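Local coordinates for protein hookworm platelet inhibitor 1 (PDB 4TPV) that inhibits platelet aggregation and the adhesion of resting platelets to immobilised fibrinogen and collagen, possibly by binding platelet integrins, at residues 59-64 / 128-133; 69-74 / 86-91. All coordinates share one frame; numbering follows the deposited sequence.

Contact 1. Residues 59-64 / 128-133; sequences CSEEPS and SGKTHV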
# COMPACT_ATOMS: atom_id res chain seq x y z
N CYS A 59 -15.31 -8.38 9.12
CA CYS A 59 -15.17 -7.62 10.37
C CYS A 59 -14.15 -8.22 11.33
O CYS A 59 -14.29 -8.08 12.55
CB CYS A 59 -16.52 -7.49 11.09
SG CYS A 59 -17.60 -6.22 10.31
N SER A 60 -13.12 -8.86 10.79
CA SER A 60 -11.97 -9.27 11.59
C SER A 60 -11.12 -8.04 11.92
O SER A 60 -11.13 -7.06 11.18
CB SER A 60 -11.12 -10.31 10.84
OG SER A 60 -10.04 -10.73 11.64
N GLU A 61 -10.41 -8.08 13.05
CA GLU A 61 -9.49 -6.99 13.37
C GLU A 61 -8.06 -7.33 12.97
O GLU A 61 -7.16 -6.51 13.16
CB GLU A 61 -9.55 -6.64 14.86
CG GLU A 61 -10.90 -6.05 15.28
CD GLU A 61 -10.88 -5.42 16.65
OE1 GLU A 61 -9.83 -5.46 17.33
OE2 GLU A 61 -11.94 -4.87 17.05
N GLU A 62 -7.87 -8.51 12.40
CA GLU A 62 -6.55 -8.98 11.96
C GLU A 62 -6.55 -9.24 10.45
O GLU A 62 -7.59 -9.60 9.89
CB GLU A 62 -6.16 -10.26 12.70
CG GLU A 62 -6.14 -10.15 14.21
CD GLU A 62 -4.97 -9.32 14.71
OE1 GLU A 62 -4.07 -9.01 13.89
OE2 GLU A 62 -4.96 -8.99 15.91
N PRO A 63 -5.38 -9.11 9.79
CA PRO A 63 -5.30 -9.47 8.36
C PRO A 63 -5.55 -10.95 8.12
O PRO A 63 -5.14 -11.77 8.94
CB PRO A 63 -3.86 -9.13 7.95
CG PRO A 63 -3.21 -8.49 9.12
CD PRO A 63 -4.09 -8.66 10.34
N SER A 64 -6.19 -11.27 7.00
CA SER A 64 -6.50 -12.66 6.68
C SER A 64 -5.52 -13.28 5.67
O SER A 64 -5.61 -14.48 5.39
CB SER A 64 -7.93 -12.76 6.13
OG SER A 64 -8.06 -12.03 4.93
N SER A 128 -19.94 -3.01 14.11
CA SER A 128 -20.41 -2.86 15.48
C SER A 128 -19.96 -1.53 16.08
O SER A 128 -19.57 -1.46 17.25
CB SER A 128 -19.90 -4.02 16.34
OG SER A 128 -20.84 -4.36 17.35
N GLY A 129 -20.02 -0.48 15.27
CA GLY A 129 -19.78 0.87 15.76
C GLY A 129 -18.35 1.33 15.63
O GLY A 129 -18.03 2.47 15.97
N LYS A 130 -17.48 0.44 15.14
CA LYS A 130 -16.10 0.81 14.83
C LYS A 130 -15.86 0.82 13.33
O LYS A 130 -16.38 -0.02 12.61
CB LYS A 130 -15.11 -0.17 15.48
CG LYS A 130 -15.23 -0.28 16.98
CD LYS A 130 -14.22 -1.27 17.53
CE LYS A 130 -14.44 -1.50 19.02
NZ LYS A 130 -15.76 -2.13 19.32
N THR A 131 -15.03 1.75 12.87
CA THR A 131 -14.64 1.79 11.46
C THR A 131 -13.51 0.81 11.23
O THR A 131 -12.53 0.81 11.96
CB THR A 131 -14.23 3.20 11.03
OG1 THR A 131 -15.33 4.10 11.28
CG2 THR A 131 -13.85 3.25 9.55
N HIS A 132 -13.66 -0.05 10.22
CA HIS A 132 -12.57 -0.89 9.75
C HIS A 132 -12.15 -0.38 8.39
O HIS A 132 -12.97 -0.18 7.50
CB HIS A 132 -12.97 -2.37 9.62
CG HIS A 132 -13.18 -3.08 10.92
ND1 HIS A 132 -12.92 -4.42 11.07
CD2 HIS A 132 -13.60 -2.64 12.13
CE1 HIS A 132 -13.20 -4.79 12.31
NE2 HIS A 132 -13.60 -3.72 12.98
N VAL A 133 -10.85 -0.14 8.24
CA VAL A 133 -10.28 0.22 6.97
C VAL A 133 -9.41 -0.96 6.56
O VAL A 133 -8.59 -1.43 7.35
CB VAL A 133 -9.42 1.48 7.06
CG1 VAL A 133 -8.80 1.78 5.70
CG2 VAL A 133 -10.26 2.65 7.56
O HOH W 1 -12.71 -5.68 8.77
O HOH W 2 -14.11 -4.12 15.56

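Contact 2. Residues 69-74 / 86-91; sequences NVDVFS and NSWWSE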
# COMPACT_ATOMS: atom_id res chain seq x y z
N ASN A 69 -3.81 -5.22 4.74
CA ASN A 69 -3.65 -4.35 5.91
C ASN A 69 -5.02 -4.05 6.53
O ASN A 69 -5.99 -3.86 5.80
CB ASN A 69 -2.98 -3.02 5.53
CG ASN A 69 -1.47 -3.14 5.37
OD1 ASN A 69 -0.90 -4.21 5.50
ND2 ASN A 69 -0.84 -2.01 5.06
N VAL A 70 -5.10 -4.02 7.86
CA VAL A 70 -6.33 -3.67 8.55
C VAL A 70 -6.07 -2.60 9.59
O VAL A 70 -5.02 -2.61 10.25
CB VAL A 70 -6.97 -4.90 9.22
CG1 VAL A 70 -8.32 -4.56 9.86
CG2 VAL A 70 -7.12 -6.02 8.20
N ASP A 71 -7.01 -1.67 9.70
CA ASP A 71 -7.00 -0.71 10.81
C ASP A 71 -8.39 -0.60 11.39
O ASP A 71 -9.37 -0.68 10.65
CB ASP A 71 -6.50 0.64 10.33
CG ASP A 71 -6.20 1.60 11.47
OD1 ASP A 71 -5.89 1.14 12.60
OD2 ASP A 71 -6.28 2.82 11.23
N VAL A 72 -8.48 -0.42 12.70
CA VAL A 72 -9.75 -0.38 13.40
C VAL A 72 -9.76 0.82 14.35
O VAL A 72 -8.86 0.95 15.18
CB VAL A 72 -10.01 -1.68 14.21
CG1 VAL A 72 -11.34 -1.58 14.97
CG2 VAL A 72 -9.98 -2.90 13.31
N PHE A 73 -10.79 1.67 14.26
CA PHE A 73 -10.89 2.83 15.16
C PHE A 73 -12.30 3.37 15.26
O PHE A 73 -13.16 3.05 14.45
CB PHE A 73 -9.96 3.97 14.71
CG PHE A 73 -10.14 4.37 13.26
CD1 PHE A 73 -11.16 5.23 12.88
CD2 PHE A 73 -9.29 3.87 12.28
CE1 PHE A 73 -11.31 5.59 11.54
CE2 PHE A 73 -9.44 4.22 10.95
CZ PHE A 73 -10.46 5.08 10.58
N SER A 74 -12.53 4.20 16.28
CA SER A 74 -13.72 5.03 16.37
C SER A 74 -13.26 6.40 16.81
O SER A 74 -12.11 6.55 17.26
CB SER A 74 -14.75 4.46 17.35
OG SER A 74 -15.96 5.19 17.29
N ASN A 86 -1.45 6.70 8.79
CA ASN A 86 -0.53 7.04 9.87
C ASN A 86 -0.33 5.88 10.84
O ASN A 86 0.78 5.65 11.34
CB ASN A 86 -1.02 8.30 10.60
CG ASN A 86 -0.54 9.56 9.93
OD1 ASN A 86 0.56 10.03 10.18
ND2 ASN A 86 -1.36 10.10 9.03
N SER A 87 -1.40 5.15 11.12
CA SER A 87 -1.27 3.98 11.98
C SER A 87 -0.32 2.97 11.35
O SER A 87 0.55 2.44 12.02
CB SER A 87 -2.63 3.33 12.24
OG SER A 87 -2.51 2.33 13.24
N TRP A 88 -0.49 2.70 10.06
CA TRP A 88 0.36 1.74 9.37
C TRP A 88 1.79 2.26 9.23
O TRP A 88 2.76 1.53 9.46
CB TRP A 88 -0.25 1.39 8.00
CG TRP A 88 -1.61 0.76 8.13
CD1 TRP A 88 -2.12 0.16 9.22
CD2 TRP A 88 -2.63 0.68 7.12
NE1 TRP A 88 -3.39 -0.31 8.98
CE2 TRP A 88 -3.73 0.01 7.69
CE3 TRP A 88 -2.72 1.13 5.80
CZ2 TRP A 88 -4.90 -0.25 6.97
CZ3 TRP A 88 -3.88 0.88 5.09
CH2 TRP A 88 -4.96 0.20 5.68
N TRP A 89 1.95 3.53 8.84
CA TRP A 89 3.30 4.09 8.69
C TRP A 89 4.10 4.05 10.00
O TRP A 89 5.32 3.82 9.98
CB TRP A 89 3.22 5.54 8.18
CG TRP A 89 4.57 6.23 8.20
CD1 TRP A 89 5.07 7.00 9.20
CD2 TRP A 89 5.57 6.19 7.18
NE1 TRP A 89 6.32 7.47 8.87
CE2 TRP A 89 6.66 6.97 7.63
CE3 TRP A 89 5.66 5.57 5.93
CZ2 TRP A 89 7.81 7.16 6.87
CZ3 TRP A 89 6.80 5.75 5.18
CH2 TRP A 89 7.87 6.54 5.65
N SER A 90 3.42 4.26 11.13
CA SER A 90 4.10 4.30 12.42
C SER A 90 4.86 3.01 12.76
O SER A 90 5.74 3.00 13.63
CB SER A 90 3.10 4.61 13.53
OG SER A 90 2.64 5.95 13.44
N GLU A 91 4.56 1.92 12.06
CA GLU A 91 5.26 0.66 12.30
C GLU A 91 6.70 0.73 11.83
O GLU A 91 7.50 -0.16 12.12
CB GLU A 91 4.54 -0.50 11.60
CG GLU A 91 3.18 -0.78 12.20
CD GLU A 91 2.52 -1.99 11.57
OE1 GLU A 91 3.01 -2.44 10.51
OE2 GLU A 91 1.55 -2.51 12.17

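Contact 1. Residues 59-64 / 128-133
The backbones of 59-64 and 128-133 stay well apart, 7.2 Å between the CA atoms of Cys59 and His132 at their nearest, and the imidazole of His132 reaches across the interval. Its CG lies anti to the carbonyl carbon (chi1 -70°), which raises the ring from the strand toward the loop. There His132 ND1 comes within 3.2 Å of Ser60 O, close to the ring plane, while a water bonded to His132 ND1 at 2.6 Å donates to that same carbonyl. At His132 NE2 another in-plane water, its O 2.7 Å away, donates to Glu61 OE2. Histidine suits this place because both ring nitrogens can be joined to the loop by water. Glu61 crosses the ring at about a right angle, CG lying 4.0 Å from His132 CE1. Cys59, with positive phi (63°), turns the chain out of helix 46-56; its SG, disulfide-bonded to Cys127, lies above the His132 ring face but at a distance, 5.2 Å from the centroid. The disulfide thus ties the loop to the sheet of the CAP fold at the hairpin of strands 119-127 and 130-138. Ser128 and Gly129 form a type I' turn there, where glycine accommodates a phi of 93°. Lys130 NZ remains 5.2 Å from Glu61 OE2, too far for a salt bridge, though the opposite charges may still attract. On the loop, Ser60 OG accepts from Glu62 N, making an ST turn.

Contact 2. Residues 69-74 / 86-91
Trp88 NE1 donates to Val70 O over 3.1 Å, with an N-H...O angle of 150°, and so pins the indole of the helix to the backbone of the strand. The donor stands well above the carbonyl plane and misses the lone pairs; the oxygen in turn is tilted somewhat from the indole plane. The carbonyl of Val70 is available because the backbone bonds to strand 130-138 are made by its neighbours Asn69 and Asp71. Both of these alternate residues aim their side chains at the helix. Asn69 CB sits over one face of the indole, 3.7 Å from the centroid of the six-membered ring of Trp88, in a CH-pi contact. Beyond it the amide is turned 65° from the ring plane, with Asn69 ND2 3.7 Å from Trp88 CE3, and it is held by bonds to Asn111 and to the backbone O of Asn108. Asp71 brings CB to 3.5 Å from Trp88 NE1. Its CG, anti to the backbone N (chi1 -168°), carries the carboxylate past the indole to the side of Ser87, while OD1 takes a weak bond from Val72 N. This is helix-on-sheet packing in the alpha-beta-alpha sandwich of CAP proteins, and Cys135, Tyr137 and Met112 also touch the indole. Tryptophan fits such a buried place because a single side chain supplies both a broad apolar surface and an N-H. With that N-H spent on Val70 O and the Asn69 amide bonded to helix 107-113, both polar groups are paired where they are buried.

Contacts 1 and 2 have centres about 11 Å apart and meet through neighbouring antiparallel strands, 130-138 and 68-73, of one mixed sheet. Backbone pairing joins them directly: Thr131 N lies 2.8 Å from Phe73 O, and Asp71 N lies 2.8 Å from Val133 O, both probable hydrogen bonds. Along the chain, 59-64 comes first, then both segments of contact 2, and 128-133 last. The sheet separates the two environments. His132 packs on Val72 on the face turned to the loop, whereas Asn69 and Asp71 reach the opposite face, where helix 80-89 lies. Together they fasten a loop and a helix to the two sides of the CAP-domain sheet.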